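Local coordinates for protein probable thiol peroxidase (PDB 2YZH) that probably reduces hydrogen peroxide and organic hydroperoxides to water and alcohols at the expense of thioredoxin, protecting the cell against oxidative stress, at residues 68-73 with 156-161; 29-34 with 113-118; 12-17 with 121-126. All coordinates share one frame; numbering follows the deposited sequence.

Contact 1: 68-73 with 156-161; sequences KKFNEI and EEPNYD
The phenol ring of Tyr160 is clasped from several sides, and here the contact is densest. Lys69 lays its aliphatic chain across one face, with CD 3.3 Å from the centroid of the Tyr160 ring in a CH-pi contact, while Pro158 CG sits over the rim of the opposite face. An edge of the same ring, led by CD1, points at the face of Phe70 in a T-shaped stack with centroids 5.1 Å apart and planes at 61°. Phe70 CE2 meets Pro158 CG, at 4.1 Å. This joins two helices of the thioredoxin fold: 61-73, which carries the predicted peroxidatic Cys63, and the C-terminal helix 160-170, whose first turn is capped by Asn159, its OD1 accepting from Glu162 N. Phe70 and Ile73 reach on to Val163 and Val164, respectively. Toward solvent the contact is thinner: at one end Ile73 offers Tyr160 CB a lone methyl, CD1, at 4.1 Å. On the solvent side Lys69, bent at its third torsion (chi3 -60°), brings NZ 3.0 Å from Glu157 OE1 as a salt bridge on the syn lone pair. Tyr160 OH donates to the anti lone pair of Glu157 OE1 at 2.8 Å, so two donors hold one carboxylate oxygen.

Contact 2: 29-34 with 113-118; sequences EAVVVT and YRDMEK
Val31 donates its backbone N-H to Asp115 OD2 at 2.9 Å in an almost straight bond (172°), reaching the anti side of the carboxylate, slightly out of its plane. The same side chain also rests against the strand, with Asp115 CB 3.6 Å from Ala30 CB. Water supplies two further polar links: one molecule donates to Glu29 O and accepts from Lys118 NZ, and another donates to Val31 O and accepts from Tyr113 N. Apolar contacts flank these bonds. Met116, folded back at chi2 (-47°), places SD 3.7 Å from Ala30 CB, and Val31 CG1 touches Tyr113 CE2 at 3.8 Å; Val31 O lies at the edge of that ring, in its plane. Within 113-118, Lys118 forms a salt bridge with Asp115: NZ comes 2.9 Å from OD1, well above the carboxylate plane. Lys118 NZ also bridges to Asp115 of the second subunit, and Asp115 in turn to Lys118 there, while Tyr113 OH is bonded to Lys129 of the fourth subunit. A 3-10 segment beginning at Asp115, with the loop before it, packs on strand 30-34 of the thioredoxin-fold sheet, built into a reciprocal interface between peroxiredoxin subunits.

Contact 3: 12-17 with 121-126; sequences NPVTLV and VLIGEG. With SO4 (sulfate ion), chain F.
An N-terminal beta hairpin, as in other peroxiredoxins of the Tpx subfamily, is here joined to the thioredoxin-fold body: its second strand, 12-15, and the residues after it run against the loop 121-126. A single antiparallel bridge makes the join, with Leu16 and Ile123 as a non-hydrogen-bonded pair. Two backbone bonds flank that pair: Val17 N to Leu122 O at 2.8 Å, nearly straight at 172°, and Gly124 N to Thr15 O at 2.9 Å. Leu16 CD2 packs on Ile123 CG1 at 4.0 Å, and Val17 CG2 touches Leu122 CD2. Gly124 CA packs closely under Val17 CG2, at 3.9 Å, and the backbone of this glycine is also bonded to the third subunit. Beyond the bridge, Glu125 takes the place of a strand partner. Its CG lies between backbone N and carbonyl carbon (chi1 72°), and the extended chain passes Val14 CB to bring Glu125 OE2 3.0 Å from Thr15 N, on the anti side of the carboxylate and somewhat out of its plane. Thr15 OG1 stands 3.1 Å from the same OE2. With an alanine here, the amide of Thr15 would probably be left without its acceptor and a gap would open beside Val14. Glu125 OE1 makes a long, weak ion pair with Arg5 of the third subunit, and that arginine is also hydrogen-bonded to a sulfate ion, probably from the crystallisation liquor. The sulfate O3 accepts a bond from Gly126 N at 3.0 Å.

From the N terminus the chain passes through 12-17, then strand 30-34, then helix 61-73; the partners follow as 113-118, 121-126 and 156-161. Contact 3 closes a loop that joins the N-terminal hairpin to the segment before strand 135-139; nested inside it, contact 2 joins strand 30-34 of the central sheet to the segment after strand 106-109. Contact 1 starts within both loops and ends beyond them, crossing each, and ties the helix of the predicted active-site cysteine to the C-terminal helix. Contacts 2 and 3 touch, Glu117 OE2 packing 3.7 Å from Val17 CG1, and both meet the third subunit. Contact 1 stands apart, its centre 22 Å from that of contact 2, across the chain's centre.

Contact 1: 68-73 with 156-161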
loop_
_atom_site.group_PDB
_atom_site.type_symbol
_atom_site.label_atom_id
_atom_site.label_comp_id
_atom_site.label_asym_id
_atom_site.label_seq_id
_atom_site.Cartn_x
_atom_site.Cartn_y
_atom_site.Cartn_z
ATOM N N LYS D 68 21.988 19.499 0.378
ATOM C CA LYS D 68 23.111 20.255 -0.169
ATOM C C LYS D 68 24.336 20.085 0.718
ATOM O O LYS D 68 25.454 19.944 0.226
ATOM C CB LYS D 68 22.776 21.747 -0.276
ATOM C CG LYS D 68 21.797 22.091 -1.380
ATOM C CD LYS D 68 22.243 21.509 -2.719
ATOM C CE LYS D 68 23.537 22.127 -3.244
ATOM N NZ LYS D 68 23.318 23.462 -3.880
ATOM N N LYS D 69 24.115 20.088 2.030
ATOM C CA LYS D 69 25.201 19.954 2.990
ATOM C C LYS D 69 25.869 18.582 2.896
ATOM O O LYS D 69 27.095 18.476 2.959
ATOM C CB LYS D 69 24.678 20.208 4.410
ATOM C CG LYS D 69 25.768 20.564 5.416
ATOM C CD LYS D 69 25.190 21.194 6.685
ATOM C CE LYS D 69 24.418 22.480 6.385
ATOM N NZ LYS D 69 23.832 23.107 7.611
ATOM N N PHE D 70 25.072 17.529 2.744
ATOM C CA PHE D 70 25.644 16.192 2.621
ATOM C C PHE D 70 26.359 16.045 1.282
ATOM O O PHE D 70 27.375 15.362 1.187
ATOM C CB PHE D 70 24.562 15.119 2.761
ATOM C CG PHE D 70 24.371 14.639 4.174
ATOM C CD1 PHE D 70 25.425 14.049 4.865
ATOM C CD2 PHE D 70 23.147 14.784 4.816
ATOM C CE1 PHE D 70 25.263 13.610 6.178
ATOM C CE2 PHE D 70 22.975 14.349 6.126
ATOM C CZ PHE D 70 24.036 13.761 6.809
ATOM N N ASN D 71 25.827 16.689 0.248
ATOM C CA ASN D 71 26.444 16.630 -1.073
ATOM C C ASN D 71 27.844 17.240 -0.997
ATOM O O ASN D 71 28.790 16.746 -1.616
ATOM C CB ASN D 71 25.594 17.398 -2.090
ATOM C CG ASN D 71 26.131 17.277 -3.508
ATOM O OD1 ASN D 71 26.162 16.186 -4.082
ATOM N ND2 ASN D 71 26.565 18.401 -4.077
ATOM N N GLU D 72 27.969 18.310 -0.218
ATOM C CA GLU D 72 29.242 19.004 -0.039
ATOM C C GLU D 72 30.290 18.189 0.711
ATOM O O GLU D 72 31.398 17.983 0.214
ATOM C CB GLU D 72 29.025 20.311 0.722
ATOM C CG GLU D 72 28.353 21.411 -0.066
ATOM C CD GLU D 72 27.968 22.586 0.812
ATOM O OE1 GLU D 72 28.817 23.029 1.618
ATOM O OE2 GLU D 72 26.822 23.069 0.695
ATOM N N ILE D 73 29.936 17.735 1.910
ATOM C CA ILE D 73 30.856 16.980 2.756
ATOM C C ILE D 73 31.231 15.576 2.294
ATOM O O ILE D 73 32.218 15.011 2.771
ATOM C CB ILE D 73 30.327 16.893 4.206
ATOM C CG1 ILE D 73 28.960 16.208 4.228
ATOM C CG2 ILE D 73 30.229 18.290 4.806
ATOM C CD1 ILE D 73 28.347 16.121 5.615
ATOM N N GLU D 156 14.152 20.023 12.477
ATOM C CA GLU D 156 15.569 20.224 12.759
ATOM C C GLU D 156 16.478 19.461 11.797
ATOM O O GLU D 156 16.096 18.430 11.241
ATOM C CB GLU D 156 15.878 19.822 14.212
ATOM C CG GLU D 156 15.155 20.698 15.230
ATOM C CD GLU D 156 15.317 20.249 16.674
ATOM O OE1 GLU D 156 15.926 19.189 16.929
ATOM O OE2 GLU D 156 14.819 20.970 17.565
ATOM N N GLU D 157 17.684 19.985 11.600
ATOM C CA GLU D 157 18.662 19.349 10.724
ATOM C C GLU D 157 19.393 18.291 11.540
ATOM O O GLU D 157 19.420 18.356 12.769
ATOM C CB GLU D 157 19.651 20.391 10.190
ATOM C CG GLU D 157 19.030 21.401 9.236
ATOM C CD GLU D 157 20.002 22.495 8.828
ATOM O OE1 GLU D 157 21.103 22.159 8.345
ATOM O OE2 GLU D 157 19.664 23.688 8.992
ATOM N N PRO D 158 19.987 17.290 10.874
ATOM C CA PRO D 158 20.702 16.251 11.619
ATOM C C PRO D 158 22.103 16.707 12.009
ATOM O O PRO D 158 22.516 17.816 11.670
ATOM C CB PRO D 158 20.742 15.095 10.628
ATOM C CG PRO D 158 20.936 15.804 9.333
ATOM C CD PRO D 158 19.959 16.976 9.432
ATOM N N ASN D 159 22.815 15.848 12.732
ATOM C CA ASN D 159 24.189 16.122 13.130
ATOM C C ASN D 159 25.025 15.579 11.970
ATOM O O ASN D 159 25.183 14.368 11.823
ATOM C CB ASN D 159 24.538 15.367 14.411
ATOM C CG ASN D 159 25.951 15.647 14.889
ATOM O OD1 ASN D 159 26.897 15.665 14.098
ATOM N ND2 ASN D 159 26.104 15.855 16.191
ATOM N N TYR D 160 25.547 16.480 11.147
ATOM C CA TYR D 160 26.335 16.098 9.980
ATOM C C TYR D 160 27.701 15.486 10.288
ATOM O O TYR D 160 28.032 14.411 9.791
ATOM C CB TYR D 160 26.508 17.316 9.074
ATOM C CG TYR D 160 25.201 17.920 8.610
ATOM C CD1 TYR D 160 24.511 17.391 7.514
ATOM C CD2 TYR D 160 24.651 19.021 9.264
ATOM C CE1 TYR D 160 23.307 17.951 7.080
ATOM C CE2 TYR D 160 23.447 19.587 8.840
ATOM C CZ TYR D 160 22.783 19.049 7.746
ATOM O OH TYR D 160 21.615 19.625 7.309
ATOM N N ASP D 161 28.494 16.170 11.107
ATOM C CA ASP D 161 29.830 15.696 11.454
ATOM C C ASP D 161 29.856 14.264 11.970
ATOM O O ASP D 161 30.721 13.477 11.587
ATOM C CB ASP D 161 30.462 16.619 12.500
ATOM C CG ASP D 161 30.596 18.044 12.009
ATOM O OD1 ASP D 161 31.164 18.242 10.912
ATOM O OD2 ASP D 161 30.135 18.964 12.721
#

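Contact 2: 29-34 with 113-118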
loop_
_atom_site.group_PDB
_atom_site.type_symbol
_atom_site.label_atom_id
_atom_site.label_comp_id
_atom_site.label_asym_id
_atom_site.label_seq_id
_atom_site.Cartn_x
_atom_site.Cartn_y
_atom_site.Cartn_z
ATOM N N GLU D 29 16.469 -4.413 2.342
ATOM C CA GLU D 29 16.655 -3.870 1.005
ATOM C C GLU D 29 15.442 -3.023 0.665
ATOM O O GLU D 29 14.310 -3.358 1.022
ATOM C CB GLU D 29 16.817 -4.980 -0.038
ATOM C CG GLU D 29 18.117 -5.750 0.110
ATOM C CD GLU D 29 18.424 -6.642 -1.074
ATOM O OE1 GLU D 29 17.501 -6.954 -1.852
ATOM O OE2 GLU D 29 19.598 -7.041 -1.213
ATOM N N ALA D 30 15.687 -1.910 -0.010
ATOM C CA ALA D 30 14.621 -1.015 -0.415
ATOM C C ALA D 30 14.780 -0.765 -1.906
ATOM O O ALA D 30 15.845 -0.354 -2.364
ATOM C CB ALA D 30 14.710 0.299 0.352
ATOM N N VAL D 31 13.718 -1.034 -2.657
ATOM C CA VAL D 31 13.729 -0.835 -4.097
ATOM C C VAL D 31 13.194 0.565 -4.355
ATOM O O VAL D 31 11.989 0.809 -4.247
ATOM C CB VAL D 31 12.832 -1.865 -4.800
ATOM C CG1 VAL D 31 12.871 -1.638 -6.307
ATOM C CG2 VAL D 31 13.304 -3.274 -4.454
ATOM N N VAL D 32 14.102 1.482 -4.682
ATOM C CA VAL D 32 13.739 2.870 -4.921
ATOM C C VAL D 32 13.911 3.273 -6.388
ATOM O O VAL D 32 14.549 2.562 -7.173
ATOM C CB VAL D 32 14.565 3.808 -3.994
ATOM C CG1 VAL D 32 14.160 3.580 -2.537
ATOM C CG2 VAL D 32 16.060 3.533 -4.159
ATOM N N VAL D 33 13.338 4.413 -6.753
ATOM C CA VAL D 33 13.386 4.887 -8.133
ATOM C C VAL D 33 14.200 6.172 -8.268
ATOM O O VAL D 33 13.917 7.162 -7.584
ATOM C CB VAL D 33 11.945 5.131 -8.666
ATOM C CG1 VAL D 33 11.983 5.500 -10.148
ATOM C CG2 VAL D 33 11.090 3.882 -8.460
ATOM N N THR D 34 15.208 6.156 -9.141
ATOM C CA THR D 34 16.054 7.334 -9.355
ATOM C C THR D 34 15.405 8.322 -10.329
ATOM O O THR D 34 14.392 8.010 -10.951
ATOM C CB THR D 34 17.466 6.935 -9.859
ATOM O OG1 THR D 34 17.354 6.062 -10.985
ATOM C CG2 THR D 34 18.234 6.221 -8.761
ATOM N N TYR D 113 7.141 1.364 -3.628
ATOM C CA TYR D 113 6.948 0.253 -2.708
ATOM C C TYR D 113 6.965 0.659 -1.241
ATOM O O TYR D 113 6.606 -0.133 -0.368
ATOM C CB TYR D 113 8.032 -0.790 -2.953
ATOM C CG TYR D 113 8.017 -1.367 -4.349
ATOM C CD1 TYR D 113 6.964 -2.176 -4.779
ATOM C CD2 TYR D 113 9.066 -1.123 -5.235
ATOM C CE1 TYR D 113 6.962 -2.736 -6.066
ATOM C CE2 TYR D 113 9.072 -1.674 -6.514
ATOM C CZ TYR D 113 8.021 -2.477 -6.920
ATOM O OH TYR D 113 8.036 -3.024 -8.184
ATOM N N ARG D 114 7.380 1.894 -0.980
ATOM C CA ARG D 114 7.469 2.411 0.381
ATOM C C ARG D 114 8.222 1.414 1.250
ATOM O O ARG D 114 7.801 1.084 2.366
ATOM C CB ARG D 114 6.073 2.674 0.961
ATOM C CG ARG D 114 6.101 3.592 2.182
ATOM C CD ARG D 114 4.702 4.043 2.603
ATOM N NE ARG D 114 3.915 2.949 3.168
ATOM C CZ ARG D 114 2.667 3.082 3.610
ATOM N NH1 ARG D 114 2.066 4.265 3.547
ATOM N NH2 ARG D 114 2.025 2.042 4.126
ATOM N N ASP D 115 9.349 0.937 0.733
ATOM C CA ASP D 115 10.164 -0.028 1.461
ATOM C C ASP D 115 10.827 0.557 2.698
ATOM O O ASP D 115 11.212 -0.186 3.593
ATOM C CB ASP D 115 11.251 -0.620 0.554
ATOM C CG ASP D 115 10.729 -1.754 -0.314
ATOM O OD1 ASP D 115 9.907 -2.549 0.188
ATOM O OD2 ASP D 115 11.152 -1.861 -1.483
ATOM N N MET D 116 10.966 1.880 2.766
ATOM C CA MET D 116 11.615 2.458 3.934
ATOM C C MET D 116 10.808 2.247 5.214
ATOM O O MET D 116 11.280 2.558 6.306
ATOM C CB MET D 116 11.931 3.942 3.709
ATOM C CG MET D 116 12.997 4.167 2.631
ATOM S SD MET D 116 14.470 3.090 2.816
ATOM C CE MET D 116 15.295 3.834 4.243
ATOM N N GLU D 117 9.590 1.723 5.083
ATOM C CA GLU D 117 8.788 1.422 6.267
ATOM C C GLU D 117 9.578 0.361 7.036
ATOM O O GLU D 117 9.486 0.255 8.266
ATOM C CB GLU D 117 7.424 0.825 5.881
ATOM C CG GLU D 117 6.567 0.444 7.095
ATOM C CD GLU D 117 5.297 -0.311 6.730
ATOM O OE1 GLU D 117 4.702 -0.010 5.674
ATOM O OE2 GLU D 117 4.882 -1.195 7.512
ATOM N N LYS D 118 10.361 -0.426 6.298
ATOM C CA LYS D 118 11.154 -1.494 6.901
ATOM C C LYS D 118 12.297 -0.967 7.760
ATOM O O LYS D 118 12.939 -1.731 8.483
ATOM C CB LYS D 118 11.698 -2.429 5.812
ATOM C CG LYS D 118 10.598 -3.213 5.098
ATOM C CD LYS D 118 11.106 -3.864 3.824
ATOM C CE LYS D 118 9.965 -4.560 3.092
ATOM N NZ LYS D 118 10.355 -4.948 1.709
HETATM O O HOH W 1 12.974 -5.660 1.187
HETATM O O HOH W 2 9.845 2.249 -3.393
#

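Contact 3: 12-17 with 121-126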
loop_
_atom_site.group_PDB
_atom_site.type_symbol
_atom_site.label_atom_id
_atom_site.label_comp_id
_atom_site.label_asym_id
_atom_site.label_seq_id
_atom_site.Cartn_x
_atom_site.Cartn_y
_atom_site.Cartn_z
ATOM N N ASN D 12 5.157 18.640 18.570
ATOM C CA ASN D 12 4.149 17.633 18.889
ATOM C C ASN D 12 4.618 16.226 18.537
ATOM O O ASN D 12 5.076 15.975 17.429
ATOM C CB ASN D 12 2.858 17.955 18.137
ATOM C CG ASN D 12 2.300 19.315 18.506
ATOM O OD1 ASN D 12 1.670 19.983 17.690
ATOM N ND2 ASN D 12 2.525 19.727 19.744
ATOM N N PRO D 13 4.510 15.291 19.490
ATOM C CA PRO D 13 4.926 13.903 19.282
ATOM C C PRO D 13 4.085 13.177 18.239
ATOM O O PRO D 13 2.866 13.319 18.198
ATOM C CB PRO D 13 4.757 13.276 20.666
ATOM C CG PRO D 13 4.922 14.436 21.595
ATOM C CD PRO D 13 4.132 15.509 20.898
ATOM N N VAL D 14 4.751 12.412 17.386
ATOM C CA VAL D 14 4.069 11.620 16.373
ATOM C C VAL D 14 4.747 10.259 16.344
ATOM O O VAL D 14 5.973 10.157 16.345
ATOM C CB VAL D 14 4.130 12.266 14.970
ATOM C CG1 VAL D 14 3.323 13.551 14.958
ATOM C CG2 VAL D 14 5.560 12.519 14.566
ATOM N N THR D 15 3.944 9.208 16.339
ATOM C CA THR D 15 4.492 7.868 16.336
ATOM C C THR D 15 4.931 7.430 14.948
ATOM O O THR D 15 4.385 7.874 13.933
ATOM C CB THR D 15 3.467 6.869 16.879
ATOM O OG1 THR D 15 2.216 7.067 16.210
ATOM C CG2 THR D 15 3.275 7.073 18.374
ATOM N N LEU D 16 5.938 6.566 14.926
ATOM C CA LEU D 16 6.471 6.017 13.691
ATOM C C LEU D 16 5.968 4.589 13.578
ATOM O O LEU D 16 5.642 3.955 14.582
ATOM C CB LEU D 16 8.002 6.002 13.728
ATOM C CG LEU D 16 8.685 7.358 13.919
ATOM C CD1 LEU D 16 10.190 7.160 14.042
ATOM C CD2 LEU D 16 8.337 8.269 12.751
ATOM N N VAL D 17 5.885 4.093 12.353
ATOM C CA VAL D 17 5.452 2.723 12.111
ATOM C C VAL D 17 6.672 1.826 12.357
ATOM O O VAL D 17 7.793 2.192 12.003
ATOM C CB VAL D 17 4.967 2.573 10.649
ATOM C CG1 VAL D 17 4.645 1.119 10.338
ATOM C CG2 VAL D 17 3.744 3.456 10.424
ATOM N N VAL D 121 11.038 4.312 9.770
ATOM C CA VAL D 121 10.969 5.762 9.653
ATOM C C VAL D 121 9.702 6.288 8.979
ATOM O O VAL D 121 9.597 7.480 8.698
ATOM C CB VAL D 121 12.227 6.323 8.935
ATOM C CG1 VAL D 121 13.464 6.056 9.787
ATOM C CG2 VAL D 121 12.391 5.686 7.568
ATOM N N LEU D 122 8.732 5.412 8.729
ATOM C CA LEU D 122 7.477 5.857 8.126
ATOM C C LEU D 122 6.631 6.493 9.231
ATOM O O LEU D 122 6.364 5.856 10.254
ATOM C CB LEU D 122 6.712 4.674 7.522
ATOM C CG LEU D 122 5.375 5.044 6.873
ATOM C CD1 LEU D 122 5.626 5.933 5.660
ATOM C CD2 LEU D 122 4.629 3.778 6.469
ATOM N N ILE D 123 6.218 7.742 9.029
ATOM C CA ILE D 123 5.409 8.452 10.019
ATOM C C ILE D 123 3.997 7.869 10.031
ATOM O O ILE D 123 3.354 7.761 8.989
ATOM C CB ILE D 123 5.389 9.974 9.709
ATOM C CG1 ILE D 123 6.813 10.524 9.840
ATOM C CG2 ILE D 123 4.468 10.721 10.676
ATOM C CD1 ILE D 123 7.007 11.924 9.278
ATOM N N GLY D 124 3.536 7.484 11.221
ATOM C CA GLY D 124 2.225 6.871 11.363
ATOM C C GLY D 124 1.067 7.739 11.830
ATOM O O GLY D 124 -0.055 7.248 11.952
ATOM N N GLU D 125 1.310 9.018 12.093
ATOM C CA GLU D 125 0.223 9.889 12.528
ATOM C C GLU D 125 0.493 11.359 12.239
ATOM O O GLU D 125 1.617 11.750 11.924
ATOM C CB GLU D 125 -0.048 9.716 14.028
ATOM C CG GLU D 125 1.018 10.302 14.935
ATOM C CD GLU D 125 0.557 10.421 16.385
ATOM O OE1 GLU D 125 -0.458 11.099 16.650
ATOM O OE2 GLU D 125 1.214 9.842 17.266
ATOM N N GLY D 126 -0.554 12.167 12.338
ATOM C CA GLY D 126 -0.399 13.591 12.107
ATOM C C GLY D 126 -0.446 14.004 10.652
ATOM O O GLY D 126 -0.719 13.193 9.760
HETATM S S SO4 F . -4.322 12.452 13.684
HETATM O O1 SO4 F . -5.287 11.835 14.611
HETATM O O2 SO4 F . -3.574 13.513 14.385
HETATM O O3 SO4 F . -3.386 11.421 13.187
HETATM O O4 SO4 F . -5.041 13.050 12.544
HETATM O O HOH W 3 8.427 2.562 9.395
#